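Local coordinates for mitochondrial enolase superfamily member 1 (Homo sapiens, PDB 4A35), which catalyses the magnesium-dependent dehydration of L-fuconate to 2-keto-3-deoxy-L-fuconate, a step in the catabolism of L-fucose, at residues His75-Lys80 with Arg90-Gln95; Val40-Asp45 with Leu120-Asp125; Val111-Thr116 with Val336-Ser341; Cys53-Thr58 with Asp329-Gly334; Leu96-Gln101 with Asp152-Thr157. All coordinates share one frame; numbering follows the deposited sequence.

Four of the five contacts involve helix 89-97 or helix 110-131 of the N-terminal domain. Interactions 1 and 2 lie within that domain, their centres 12 Å apart, and meet where Val77 CG2 lies 4.0 Å from Val123 CG2. Interactions 3 and 4, with centres only 7 Å apart, tie the domain to the barrel domain through helix 335-348 and the loop before it. Interaction 5 continues from interaction 1 along helix 89-97, and His76 NE2 lies 2.7 Å from Asp99 OD2 between them. Interaction 4 comes nearest the active site: the side chain of Phe57 is about 4 Å from that of Tyr35 and about 5 Å from that of His356, both probably substrate-binding. Interactions 3, 4 and 5 also border the second subunit.

Interaction 1: residues His75-Lys80 with Arg90-Gln95; sequences HHVLNK and RGFYRQ
With CG anti to its carbonyl carbon (chi1 -70°), the His76 ring reaches the side chain of Gln95, whose own CG stands opposite the backbone N. Gln95 is modelled in two conformers; in the one described here its chain bends at chi2 (58°), the two side chains cross at roughly a right angle, and His76 ND1 comes within 3.2 Å of Gln95 CG. Gln95 O lies over the same ring, 3.8 Å above its plane and displaced toward the rim. On the opposite face is CE1 of the neighbouring His75. This packing fastens the loop between helices 63-73 and 82-86 to helix 89-97, inside the N-terminal capping domain of the enolase superfamily. One turn earlier in that helix, Phe92 presents its edge to the backbone: CE1 is 3.4 Å from His76 O, which lies in the ring plane. Phe92 CZ continues to Val77 CG2, 3.9 Å away, and Ile85 of helix 82-86 touches both side chains. The histidine's polar end is held by Asp99, which is hydrogen-bonded to NE2. An alanine in place of His76 would remove the ring, probably leaving Asp99 without this partner and a gap beside Gln95 CG.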
# COMPACT_ATOMS: atom_id res chain seq x y z
N HIS A 75 -16.26 -3.03 14.26
CA HIS A 75 -17.66 -2.54 14.33
C HIS A 75 -18.48 -2.91 13.03
O HIS A 75 -19.72 -3.02 13.10
CB HIS A 75 -17.70 -1.03 14.61
CG HIS A 75 -17.24 -0.22 13.43
ND1 HIS A 75 -18.15 0.35 12.55
CD2 HIS A 75 -15.99 0.10 13.02
CE1 HIS A 75 -17.42 0.99 11.64
NE2 HIS A 75 -16.12 0.88 11.89
N HIS A 76 -17.79 -3.12 11.87
CA HIS A 76 -18.44 -3.53 10.60
C HIS A 76 -18.96 -4.97 10.64
O HIS A 76 -19.90 -5.28 9.91
CB HIS A 76 -17.50 -3.42 9.38
CG HIS A 76 -17.15 -2.02 8.96
ND1 HIS A 76 -18.14 -1.07 8.68
CD2 HIS A 76 -15.94 -1.42 8.86
CE1 HIS A 76 -17.48 0.05 8.38
NE2 HIS A 76 -16.16 -0.14 8.42
N VAL A 77 -18.36 -5.85 11.48
CA VAL A 77 -18.79 -7.25 11.51
C VAL A 77 -19.64 -7.54 12.76
O VAL A 77 -20.50 -8.40 12.72
CB VAL A 77 -17.57 -8.22 11.35
CG1 VAL A 77 -16.70 -8.28 12.61
CG2 VAL A 77 -17.99 -9.63 10.90
N LEU A 78 -19.43 -6.79 13.84
CA LEU A 78 -20.15 -7.00 15.09
C LEU A 78 -21.63 -6.63 14.95
O LEU A 78 -21.96 -5.65 14.27
CB LEU A 78 -19.50 -6.20 16.23
CG LEU A 78 -18.17 -6.77 16.79
CD1 LEU A 78 -17.50 -5.73 17.72
CD2 LEU A 78 -18.40 -8.10 17.56
N ASN A 79 -22.51 -7.45 15.53
CA ASN A 79 -23.96 -7.25 15.52
C ASN A 79 -24.59 -7.41 14.12
O ASN A 79 -25.69 -6.95 13.90
CB ASN A 79 -24.37 -5.90 16.15
CG ASN A 79 -23.73 -5.67 17.49
OD1 ASN A 79 -22.91 -4.77 17.67
ND2 ASN A 79 -23.99 -6.58 18.42
N LYS A 80 -23.90 -8.09 13.21
CA LYS A 80 -24.40 -8.37 11.86
C LYS A 80 -24.85 -9.82 11.77
O LYS A 80 -24.15 -10.70 12.28
CB LYS A 80 -23.29 -8.13 10.81
CG LYS A 80 -23.34 -6.76 10.13
CD LYS A 80 -22.88 -5.66 11.05
CE LYS A 80 -23.25 -4.28 10.60
NZ LYS A 80 -22.91 -3.28 11.64
N ARG A 90 -20.16 -9.01 -1.68
CA ARG A 90 -19.58 -7.85 -2.39
C ARG A 90 -19.78 -6.55 -1.58
O ARG A 90 -18.83 -5.79 -1.40
CB ARG A 90 -20.23 -7.69 -3.78
CG ARG A 90 -19.80 -6.42 -4.49
CD ARG A 90 -20.54 -6.26 -5.77
NE ARG A 90 -20.30 -7.41 -6.63
CZ ARG A 90 -21.08 -7.78 -7.63
NH1 ARG A 90 -22.15 -7.06 -7.96
NH2 ARG A 90 -20.78 -8.86 -8.35
N GLY A 91 -21.01 -6.31 -1.11
CA GLY A 91 -21.37 -5.15 -0.30
C GLY A 91 -20.56 -5.07 0.98
O GLY A 91 -20.01 -4.00 1.31
N PHE A 92 -20.43 -6.21 1.69
CA PHE A 92 -19.64 -6.27 2.94
C PHE A 92 -18.15 -6.01 2.66
O PHE A 92 -17.48 -5.23 3.38
CB PHE A 92 -19.84 -7.63 3.62
CG PHE A 92 -19.13 -7.74 4.94
CD1 PHE A 92 -19.56 -7.00 6.04
CD2 PHE A 92 -18.02 -8.56 5.08
CE1 PHE A 92 -18.94 -7.14 7.28
CE2 PHE A 92 -17.38 -8.69 6.33
CZ PHE A 92 -17.84 -7.96 7.41
N TYR A 93 -17.64 -6.63 1.56
CA TYR A 93 -16.28 -6.40 1.10
C TYR A 93 -16.03 -4.89 0.86
O TYR A 93 -15.04 -4.33 1.36
CB TYR A 93 -16.02 -7.21 -0.19
CG TYR A 93 -14.58 -7.13 -0.63
CD1 TYR A 93 -14.13 -6.09 -1.46
CD2 TYR A 93 -13.63 -8.03 -0.15
CE1 TYR A 93 -12.80 -6.00 -1.85
CE2 TYR A 93 -12.28 -7.93 -0.49
CZ TYR A 93 -11.87 -6.90 -1.33
OH TYR A 93 -10.54 -6.78 -1.64
N ARG A 94 -16.96 -4.22 0.13
CA ARG A 94 -16.84 -2.78 -0.15
C ARG A 94 -16.86 -1.95 1.18
O ARG A 94 -16.16 -0.95 1.28
CB ARG A 94 -17.97 -2.33 -1.10
CG ARG A 94 -17.96 -0.85 -1.49
CD ARG A 94 -16.80 -0.48 -2.42
NE ARG A 94 -16.89 -1.15 -3.72
CZ ARG A 94 -17.65 -0.72 -4.72
NH1 ARG A 94 -18.37 0.39 -4.59
NH2 ARG A 94 -17.69 -1.39 -5.86
N GLN A 95 -17.66 -2.34 2.17
CA GLN A 95 -17.70 -1.56 3.42
C GLN A 95 -16.36 -1.66 4.20
O GLN A 95 -15.86 -0.62 4.68
CB GLN A 95 -18.88 -1.96 4.30
CG GLN A 95 -18.97 -1.13 5.58
CD GLN A 95 -19.10 0.39 5.43
OE1 GLN A 95 -18.09 1.16 5.21
NE2 GLN A 95 -20.29 0.86 5.84

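Interaction 2: residues Val40-Asp45 with Leu120-Asp125; sequences VVIETD and LNAVWD
Ile42 of strand 36-44 leans on Ala122 and Val123 of helix 110-131, where the three-stranded antiparallel sheet of the enolase-type N-terminal domain packs against its helices. From CB, the Ile42 chain runs through CG1, placed between the backbone N and the carbonyl carbon (chi1 64°), to CD1 in an extended step. CG1 is the first atom to approach the helix, 4.3 Å from Ala122 CB. At the tip, CD1 lies 3.9 Å from the backbone oxygen Ala122 O and also reaches the next residue of the helix, Val123. Two residues back, on the same face of the strand, Val40 brings CG1 to 3.9 Å from Ala122 CB, so the small alanine methyl takes neighbours from both strand residues. Strand and helix axes approach to 8.1 Å, with 47° between their N-to-C directions, and Ala122 directs its methyl toward the strand. Around this layer, Val40 also touches Ala118 and Ile42 touches Leu126, which continues the packing along helix 110-131. On the helix side, the Val123 and Ile42 side chains cross obliquely, Ile42 CD1 lying 3.8 Å from Val123 CG2, the branch of the valine anti to its carbonyl carbon.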
# COMPACT_ATOMS: atom_id res chain seq x y z
N VAL A 40 -7.67 -13.86 14.58
CA VAL A 40 -9.02 -13.38 14.81
C VAL A 40 -9.97 -14.54 15.11
O VAL A 40 -9.98 -15.52 14.36
CB VAL A 40 -9.51 -12.59 13.56
CG1 VAL A 40 -10.96 -12.12 13.74
CG2 VAL A 40 -8.57 -11.41 13.24
N VAL A 41 -10.83 -14.36 16.11
CA VAL A 41 -11.90 -15.32 16.40
C VAL A 41 -13.23 -14.56 16.51
O VAL A 41 -13.37 -13.59 17.27
CB VAL A 41 -11.62 -16.22 17.63
CG1 VAL A 41 -12.78 -17.21 17.88
CG2 VAL A 41 -10.29 -16.95 17.49
N ILE A 42 -14.21 -15.01 15.73
CA ILE A 42 -15.55 -14.41 15.81
C ILE A 42 -16.51 -15.48 16.27
O ILE A 42 -16.40 -16.66 15.88
CB ILE A 42 -16.04 -13.71 14.50
CG1 ILE A 42 -16.21 -14.73 13.35
CG2 ILE A 42 -15.13 -12.51 14.14
CD1 ILE A 42 -16.75 -14.09 11.93
N GLU A 43 -17.50 -15.05 17.07
CA GLU A 43 -18.52 -15.94 17.59
C GLU A 43 -19.89 -15.42 17.18
O GLU A 43 -20.05 -14.22 16.88
CB GLU A 43 -18.41 -16.03 19.13
CG GLU A 43 -17.15 -16.72 19.63
CD GLU A 43 -16.96 -16.76 21.13
OE1 GLU A 43 -17.97 -16.88 21.85
OE2 GLU A 43 -15.80 -16.65 21.59
N THR A 44 -20.87 -16.31 17.16
CA THR A 44 -22.25 -15.93 16.86
C THR A 44 -23.09 -16.18 18.10
O THR A 44 -22.64 -16.85 19.03
CB THR A 44 -22.83 -16.70 15.67
OG1 THR A 44 -23.11 -18.04 16.09
CG2 THR A 44 -21.94 -16.66 14.41
N ASP A 45 -24.35 -15.78 18.05
CA ASP A 45 -25.26 -16.07 19.15
C ASP A 45 -26.05 -17.39 18.86
O ASP A 45 -27.08 -17.63 19.49
CB ASP A 45 -26.22 -14.88 19.33
CG ASP A 45 -27.13 -14.58 18.15
OD1 ASP A 45 -26.99 -15.26 17.08
OD2 ASP A 45 -27.96 -13.66 18.27
N LEU A 120 -12.06 -11.00 7.09
CA LEU A 120 -12.76 -11.78 6.03
C LEU A 120 -12.43 -13.29 6.10
O LEU A 120 -13.35 -14.12 5.90
CB LEU A 120 -12.42 -11.20 4.65
CG LEU A 120 -13.13 -9.88 4.28
CD1 LEU A 120 -12.60 -9.31 2.93
CD2 LEU A 120 -14.65 -10.08 4.16
N ASN A 121 -11.16 -13.68 6.43
CA ASN A 121 -10.78 -15.08 6.60
C ASN A 121 -11.63 -15.74 7.69
O ASN A 121 -12.02 -16.87 7.53
CB ASN A 121 -9.27 -15.28 6.91
CG ASN A 121 -8.39 -15.03 5.67
OD1 ASN A 121 -8.88 -15.06 4.53
ND2 ASN A 121 -7.08 -14.82 5.84
N ALA A 122 -11.86 -15.01 8.84
CA ALA A 122 -12.67 -15.53 9.93
C ALA A 122 -14.16 -15.73 9.47
O ALA A 122 -14.80 -16.72 9.81
CB ALA A 122 -12.56 -14.60 11.15
N VAL A 123 -14.66 -14.83 8.61
CA VAL A 123 -16.05 -14.97 8.14
C VAL A 123 -16.17 -16.20 7.18
O VAL A 123 -17.12 -16.97 7.31
CB VAL A 123 -16.54 -13.65 7.46
CG1 VAL A 123 -17.92 -13.83 6.83
CG2 VAL A 123 -16.58 -12.49 8.48
N TRP A 124 -15.20 -16.37 6.26
CA TRP A 124 -15.19 -17.55 5.33
C TRP A 124 -15.08 -18.85 6.15
O TRP A 124 -15.80 -19.81 5.88
CB TRP A 124 -14.05 -17.44 4.33
CG TRP A 124 -14.41 -16.53 3.19
CD1 TRP A 124 -14.10 -15.20 3.06
CD2 TRP A 124 -15.22 -16.87 2.06
NE1 TRP A 124 -14.71 -14.68 1.94
CE2 TRP A 124 -15.32 -15.71 1.25
CE3 TRP A 124 -15.80 -18.07 1.61
CZ2 TRP A 124 -16.03 -15.70 0.05
CZ3 TRP A 124 -16.45 -18.08 0.37
CH2 TRP A 124 -16.55 -16.90 -0.40
N ASP A 125 -14.25 -18.84 7.21
CA ASP A 125 -14.11 -20.04 8.08
C ASP A 125 -15.44 -20.38 8.74
O ASP A 125 -15.93 -21.52 8.63
CB ASP A 125 -13.02 -19.83 9.14
CG ASP A 125 -12.80 -21.05 10.03
OD1 ASP A 125 -12.52 -22.17 9.47
OD2 ASP A 125 -12.85 -20.90 11.27

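Interaction 3: residues Val111-Thr116 with Val336-Ser341; sequences VVHLAT and VNENLS
His113 and Glu338 carry the contact between helices 110-131 and 335-348 through one nearly straight hydrogen bond: His113 NE2 donates to Glu338 OE1 at 2.8 Å, with an N-H...O angle of 166°. The oxygen lies in the ring plane, at the imidazole edge, and is met on its syn side, somewhat out of the carboxylate plane; ring and carboxylate planes stand 77° apart. Glu338 reaches across with CG anti to its backbone N (chi1 -165°) and an extended chain. Outside this close pair the segments stand well apart, their nearest CA atoms, those of His113 and Glu338, being 10.8 Å from each other. The wider part is not a solvent face, since both residues are buried and Tyr93 of helix 89-97 packs on each. Glu338 OE1 also accepts from Gly334 N, while OE2 forms a salt bridge with Arg311; this positive charge would probably favour an ionised carboxylate. The result is a buried His-carboxylate hydrogen bond joining the N-terminal capping domain to the barrel domain of the enolase fold.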
# COMPACT_ATOMS: atom_id res chain seq x y z
N VAL A 111 -1.29 -2.24 6.00
CA VAL A 111 -1.89 -2.67 7.27
C VAL A 111 -3.40 -2.87 7.17
O VAL A 111 -3.93 -3.92 7.59
CB VAL A 111 -1.54 -1.70 8.41
CG1 VAL A 111 -2.47 -1.92 9.62
CG2 VAL A 111 -0.07 -1.89 8.81
N VAL A 112 -4.08 -1.89 6.60
CA VAL A 112 -5.56 -1.92 6.59
C VAL A 112 -6.07 -3.14 5.77
O VAL A 112 -7.05 -3.76 6.18
CB VAL A 112 -6.19 -0.57 6.13
CG1 VAL A 112 -6.00 -0.34 4.63
CG2 VAL A 112 -7.68 -0.48 6.54
N HIS A 113 -5.36 -3.50 4.69
CA HIS A 113 -5.77 -4.65 3.86
C HIS A 113 -5.42 -5.98 4.53
O HIS A 113 -6.20 -6.95 4.45
CB HIS A 113 -5.21 -4.55 2.45
CG HIS A 113 -6.17 -5.06 1.41
ND1 HIS A 113 -7.48 -4.62 1.36
CD2 HIS A 113 -5.92 -5.83 0.31
CE1 HIS A 113 -8.03 -5.25 0.33
NE2 HIS A 113 -7.10 -5.94 -0.36
N LEU A 114 -4.24 -6.05 5.19
CA LEU A 114 -3.88 -7.25 5.98
C LEU A 114 -4.94 -7.51 7.06
O LEU A 114 -5.45 -8.64 7.19
CB LEU A 114 -2.51 -7.03 6.64
CG LEU A 114 -1.31 -6.91 5.65
CD1 LEU A 114 -0.03 -6.80 6.42
CD2 LEU A 114 -1.20 -8.19 4.75
N ALA A 115 -5.37 -6.43 7.76
CA ALA A 115 -6.41 -6.54 8.76
C ALA A 115 -7.73 -6.99 8.14
O ALA A 115 -8.43 -7.82 8.70
CB ALA A 115 -6.58 -5.21 9.50
N THR A 116 -8.10 -6.40 6.99
CA THR A 116 -9.31 -6.78 6.26
C THR A 116 -9.26 -8.29 5.90
O THR A 116 -10.28 -9.02 6.10
CB THR A 116 -9.46 -5.94 4.96
OG1 THR A 116 -9.61 -4.55 5.29
CG2 THR A 116 -10.64 -6.41 4.11
N VAL A 336 -10.67 -14.51 0.58
CA VAL A 336 -11.17 -15.36 -0.49
C VAL A 336 -11.77 -14.47 -1.61
O VAL A 336 -11.47 -14.71 -2.80
CB VAL A 336 -12.19 -16.40 0.10
CG1 VAL A 336 -12.80 -17.25 -1.03
CG2 VAL A 336 -11.48 -17.30 1.12
N ASN A 337 -12.49 -13.40 -1.24
CA ASN A 337 -13.19 -12.55 -2.23
C ASN A 337 -12.24 -12.00 -3.29
O ASN A 337 -12.46 -12.22 -4.46
CB ASN A 337 -13.92 -11.39 -1.56
CG ASN A 337 -14.69 -11.82 -0.32
OD1 ASN A 337 -14.11 -12.18 0.70
ND2 ASN A 337 -16.01 -11.76 -0.37
N GLU A 338 -11.17 -11.34 -2.87
CA GLU A 338 -10.24 -10.76 -3.82
C GLU A 338 -9.40 -11.84 -4.50
O GLU A 338 -9.12 -11.70 -5.71
CB GLU A 338 -9.38 -9.73 -3.14
CG GLU A 338 -8.68 -8.88 -4.21
CD GLU A 338 -8.00 -7.63 -3.66
OE1 GLU A 338 -7.40 -7.70 -2.57
OE2 GLU A 338 -8.02 -6.60 -4.37
N ASN A 339 -8.97 -12.91 -3.76
CA ASN A 339 -8.24 -14.01 -4.40
C ASN A 339 -9.08 -14.61 -5.56
O ASN A 339 -8.50 -14.94 -6.59
CB ASN A 339 -7.90 -15.11 -3.41
CG ASN A 339 -6.53 -14.87 -2.81
OD1 ASN A 339 -5.51 -15.10 -3.44
ND2 ASN A 339 -6.51 -14.27 -1.63
N LEU A 340 -10.42 -14.76 -5.38
CA LEU A 340 -11.29 -15.30 -6.46
C LEU A 340 -11.20 -14.42 -7.71
O LEU A 340 -11.06 -14.96 -8.82
CB LEU A 340 -12.76 -15.37 -6.03
CG LEU A 340 -13.08 -16.48 -5.01
CD1 LEU A 340 -14.50 -16.26 -4.43
CD2 LEU A 340 -12.97 -17.85 -5.67
N SER A 341 -11.23 -13.09 -7.53
CA SER A 341 -11.16 -12.13 -8.67
C SER A 341 -9.82 -12.26 -9.40
O SER A 341 -9.79 -12.16 -10.64
CB SER A 341 -11.37 -10.69 -8.19
OG SER A 341 -10.29 -10.08 -7.49

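Interaction 4: residues Cys53-Thr58 with Asp329-Gly334; sequences CGITFT and DSCRLG
Thr56 OG1 donates a hydrogen bond of 2.9 Å to Cys331 O, approaching the carbonyl from 32° outside its plane. The hydroxyl sits anti to the backbone N (chi1 -165°), which aims it at the loop while the strand runs past. Beside this bond, Cys331 CB lies 3.6 Å from Thr56 OG1, and the cysteine sulfur tucks along the strand: SG is 4.0 Å from Ile55 CG1 and 3.4 Å from Ile55 O. A valine at Thr56 would lack the hydroxyl and would probably leave Cys331 O without its donor from the strand. In the next shell Asp329 fixes the loop in an Asx turn, its OD2 taking the N-H of Cys331 at 2.8 Å from above the carboxylate plane. Asp329 OD1 in turn is hydrogen-bonded to His356 ND1, linking the turn to a residue predicted to be catalytic. Asn121 of helix 110-131 donates to Ile55 O and also packs on Cys331. Further out, Arg332 makes a cation-pi contact with Trp104 of the second subunit, and Phe57 meets Tyr35, a probable substrate-binding residue, edge to face. The arrangement belongs to the enolase-superfamily active-site border, where the capping domain's sheet meets a loop of the barrel domain.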
# COMPACT_ATOMS: atom_id res chain seq x y z
N CYS A 53 -12.48 -18.50 12.63
CA CYS A 53 -11.10 -18.16 12.91
C CYS A 53 -10.45 -17.54 11.67
O CYS A 53 -10.66 -17.99 10.55
CB CYS A 53 -10.33 -19.38 13.40
SG CYS A 53 -11.14 -20.24 14.78
N GLY A 54 -9.62 -16.54 11.88
CA GLY A 54 -8.97 -15.87 10.76
C GLY A 54 -7.57 -15.47 11.14
O GLY A 54 -7.27 -15.25 12.32
N ILE A 55 -6.72 -15.39 10.12
CA ILE A 55 -5.34 -14.96 10.27
C ILE A 55 -4.93 -14.04 9.13
O ILE A 55 -5.54 -14.01 8.04
CB ILE A 55 -4.34 -16.18 10.30
CG1 ILE A 55 -4.40 -17.01 8.97
CG2 ILE A 55 -4.46 -17.05 11.58
CD1 ILE A 55 -3.20 -17.97 8.69
N THR A 56 -3.87 -13.29 9.40
CA THR A 56 -3.05 -12.58 8.44
C THR A 56 -1.63 -12.78 8.93
O THR A 56 -1.40 -12.80 10.13
CB THR A 56 -3.43 -11.15 8.11
OG1 THR A 56 -2.70 -10.83 6.90
CG2 THR A 56 -3.08 -10.15 9.23
N PHE A 57 -0.70 -12.92 8.01
CA PHE A 57 0.70 -13.25 8.34
C PHE A 57 1.62 -12.02 8.32
O PHE A 57 1.55 -11.16 7.42
CB PHE A 57 1.18 -14.25 7.30
CG PHE A 57 2.66 -14.56 7.30
CD1 PHE A 57 3.28 -15.15 8.41
CD2 PHE A 57 3.45 -14.25 6.19
CE1 PHE A 57 4.64 -15.46 8.40
CE2 PHE A 57 4.83 -14.54 6.18
CZ PHE A 57 5.42 -15.13 7.29
N THR A 58 2.51 -11.97 9.30
CA THR A 58 3.52 -10.91 9.42
C THR A 58 4.88 -11.54 9.78
O THR A 58 4.95 -12.72 10.11
CB THR A 58 3.17 -9.79 10.44
OG1 THR A 58 3.43 -10.33 11.75
CG2 THR A 58 1.71 -9.23 10.30
N ASP A 329 -1.64 -14.77 -2.81
CA ASP A 329 -1.41 -14.97 -1.39
C ASP A 329 -2.77 -14.83 -0.68
O ASP A 329 -3.52 -13.88 -0.93
CB ASP A 329 -0.36 -14.03 -0.82
CG ASP A 329 -0.14 -14.41 0.65
OD1 ASP A 329 0.69 -15.30 0.91
OD2 ASP A 329 -0.82 -13.84 1.53
N SER A 330 -3.07 -15.81 0.18
CA SER A 330 -4.33 -15.94 0.92
C SER A 330 -4.53 -14.81 1.94
O SER A 330 -5.66 -14.56 2.34
CB SER A 330 -4.34 -17.30 1.65
OG SER A 330 -3.30 -17.45 2.60
N CYS A 331 -3.43 -14.20 2.44
CA CYS A 331 -3.52 -13.20 3.55
C CYS A 331 -3.02 -11.75 3.19
O CYS A 331 -3.17 -10.85 4.02
CB CYS A 331 -2.79 -13.74 4.77
SG CYS A 331 -3.60 -15.19 5.48
N ARG A 332 -2.48 -11.53 1.99
CA ARG A 332 -2.04 -10.24 1.48
C ARG A 332 -3.22 -9.56 0.75
O ARG A 332 -3.47 -8.38 0.91
CB ARG A 332 -0.87 -10.44 0.49
CG ARG A 332 -0.36 -9.07 -0.14
CD ARG A 332 0.15 -8.05 0.88
NE ARG A 332 1.24 -8.63 1.68
CZ ARG A 332 2.01 -7.94 2.52
NH1 ARG A 332 1.82 -6.63 2.68
NH2 ARG A 332 3.00 -8.55 3.18
N LEU A 333 -3.91 -10.34 -0.11
CA LEU A 333 -5.10 -9.83 -0.81
C LEU A 333 -6.30 -9.84 0.14
O LEU A 333 -6.22 -10.39 1.26
CB LEU A 333 -5.39 -10.73 -2.05
CG LEU A 333 -4.30 -10.70 -3.16
CD1 LEU A 333 -4.72 -11.66 -4.30
CD2 LEU A 333 -4.15 -9.28 -3.82
N GLY A 334 -7.40 -9.27 -0.33
CA GLY A 334 -8.64 -9.17 0.44
C GLY A 334 -9.37 -10.51 0.59
O GLY A 334 -10.47 -10.68 0.07

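Interaction 5: residues Leu96-Gln101 with Asp152-Thr157; sequences LTSDGQ and DFRYIT
The backbones keep their distance, with Ser98 CA and Arg154 CA 10.7 Å apart, and Ser98 is where the chain first leaves helical geometry after helix 89-97. Arg154 spans the gap: NH2 donates to Ser98 OG at 2.9 Å with an angle of 165°, and the oxygen lies at the guanidinium edge, 4° out of its plane. The arginine's bend at chi3 (67°) turns this flat group to the serine. A water bound by both Arg154 NH1 (3.0 Å) and Ser98 OG (2.8 Å) closes a second path between them. Another water donates to Thr97 OG1 and to Asp152 OD2, bridging the segments again. Asp152 OD1 accepts from Arg154 N in an Asx turn, while its OD2 forms a salt bridge with Arg94. Within the loop, Arg154 CG lies over the centre of the Tyr155 ring, 3.5 Å above it. Met29 of the second subunit packs on Ser98, Arg154 and Tyr155, placing this water-bridged contact against the second subunit, where the end of helix 89-97 meets the loop before helix 162-171.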
# COMPACT_ATOMS: atom_id res chain seq x y z
N LEU A 96 -15.74 -2.85 4.22
CA LEU A 96 -14.45 -3.03 4.87
C LEU A 96 -13.31 -2.30 4.13
O LEU A 96 -12.42 -1.74 4.78
CB LEU A 96 -14.05 -4.50 4.98
CG LEU A 96 -14.86 -5.39 5.94
CD1 LEU A 96 -14.15 -6.71 6.17
CD2 LEU A 96 -15.09 -4.71 7.28
N THR A 97 -13.29 -2.40 2.77
CA THR A 97 -12.16 -1.92 1.95
C THR A 97 -12.33 -0.47 1.43
O THR A 97 -11.35 0.11 0.94
CB THR A 97 -11.96 -2.88 0.74
OG1 THR A 97 -13.15 -2.86 -0.02
CG2 THR A 97 -11.54 -4.29 1.14
N SER A 98 -13.58 0.06 1.43
CA SER A 98 -13.86 1.42 1.00
C SER A 98 -14.63 2.17 2.09
O SER A 98 -15.54 2.96 1.79
CB SER A 98 -14.59 1.45 -0.34
OG SER A 98 -14.41 2.71 -0.95
N ASP A 99 -14.25 1.95 3.36
CA ASP A 99 -14.82 2.73 4.48
C ASP A 99 -14.45 4.23 4.21
O ASP A 99 -13.30 4.49 3.92
CB ASP A 99 -14.22 2.20 5.80
CG ASP A 99 -14.64 2.99 7.04
OD1 ASP A 99 -14.27 4.16 7.15
OD2 ASP A 99 -15.28 2.40 7.93
N GLY A 100 -15.42 5.15 4.19
CA GLY A 100 -15.20 6.56 3.82
C GLY A 100 -14.05 7.24 4.54
O GLY A 100 -13.43 8.14 3.97
N GLN A 101 -13.69 6.77 5.77
CA GLN A 101 -12.53 7.33 6.46
C GLN A 101 -11.34 6.35 6.46
O GLN A 101 -10.23 6.78 6.14
CB GLN A 101 -12.87 7.73 7.90
CG GLN A 101 -13.89 8.88 7.95
CD GLN A 101 -14.13 9.43 9.33
OE1 GLN A 101 -13.60 8.97 10.34
NE2 GLN A 101 -14.93 10.48 9.43
N ASP A 152 -16.04 -8.11 -5.47
CA ASP A 152 -16.04 -6.72 -5.88
C ASP A 152 -15.23 -6.58 -7.18
O ASP A 152 -14.03 -6.79 -7.16
CB ASP A 152 -15.47 -5.81 -4.74
CG ASP A 152 -15.76 -4.32 -4.92
OD1 ASP A 152 -16.18 -3.91 -6.06
OD2 ASP A 152 -15.62 -3.58 -3.95
N PHE A 153 -15.88 -6.13 -8.30
CA PHE A 153 -15.26 -5.96 -9.61
C PHE A 153 -14.79 -4.53 -9.84
O PHE A 153 -14.27 -4.25 -10.92
CB PHE A 153 -16.21 -6.38 -10.74
CG PHE A 153 -16.44 -7.87 -10.79
CD1 PHE A 153 -17.38 -8.48 -9.95
CD2 PHE A 153 -15.71 -8.67 -11.66
CE1 PHE A 153 -17.60 -9.86 -10.01
CE2 PHE A 153 -15.95 -10.05 -11.75
CZ PHE A 153 -16.87 -10.64 -10.91
N ARG A 154 -14.91 -3.64 -8.84
CA ARG A 154 -14.43 -2.27 -9.06
C ARG A 154 -12.96 -2.28 -9.54
O ARG A 154 -12.13 -3.01 -9.00
CB ARG A 154 -14.62 -1.35 -7.83
CG ARG A 154 -14.19 0.09 -8.13
CD ARG A 154 -14.77 1.14 -7.11
NE ARG A 154 -14.20 0.95 -5.78
CZ ARG A 154 -14.47 1.71 -4.71
NH1 ARG A 154 -15.39 2.68 -4.80
NH2 ARG A 154 -13.89 1.46 -3.54
N TYR A 155 -12.65 -1.44 -10.53
CA TYR A 155 -11.31 -1.24 -11.13
C TYR A 155 -10.82 -2.42 -11.99
O TYR A 155 -9.69 -2.36 -12.46
CB TYR A 155 -10.25 -0.89 -10.10
CG TYR A 155 -10.62 0.26 -9.18
CD1 TYR A 155 -11.17 1.44 -9.70
CD2 TYR A 155 -10.45 0.16 -7.80
CE1 TYR A 155 -11.50 2.52 -8.85
CE2 TYR A 155 -10.76 1.23 -6.95
CZ TYR A 155 -11.26 2.42 -7.48
OH TYR A 155 -11.57 3.48 -6.63
N ILE A 156 -11.63 -3.49 -12.16
CA ILE A 156 -11.20 -4.60 -13.02
C ILE A 156 -12.24 -4.94 -14.12
O ILE A 156 -11.95 -5.80 -14.96
CB ILE A 156 -10.80 -5.91 -12.25
CG1 ILE A 156 -12.04 -6.61 -11.58
CG2 ILE A 156 -9.66 -5.64 -11.23
CD1 ILE A 156 -11.77 -8.04 -10.95
N THR A 157 -13.41 -4.25 -14.16
CA THR A 157 -14.40 -4.54 -15.22
C THR A 157 -13.86 -4.27 -16.65
O THR A 157 -14.43 -4.79 -17.60
CB THR A 157 -15.69 -3.68 -15.03
OG1 THR A 157 -15.32 -2.29 -15.12
CG2 THR A 157 -16.38 -3.97 -13.71
O HOH W 1 -13.50 -2.28 -2.68
O HOH W 2 -16.66 3.61 -2.27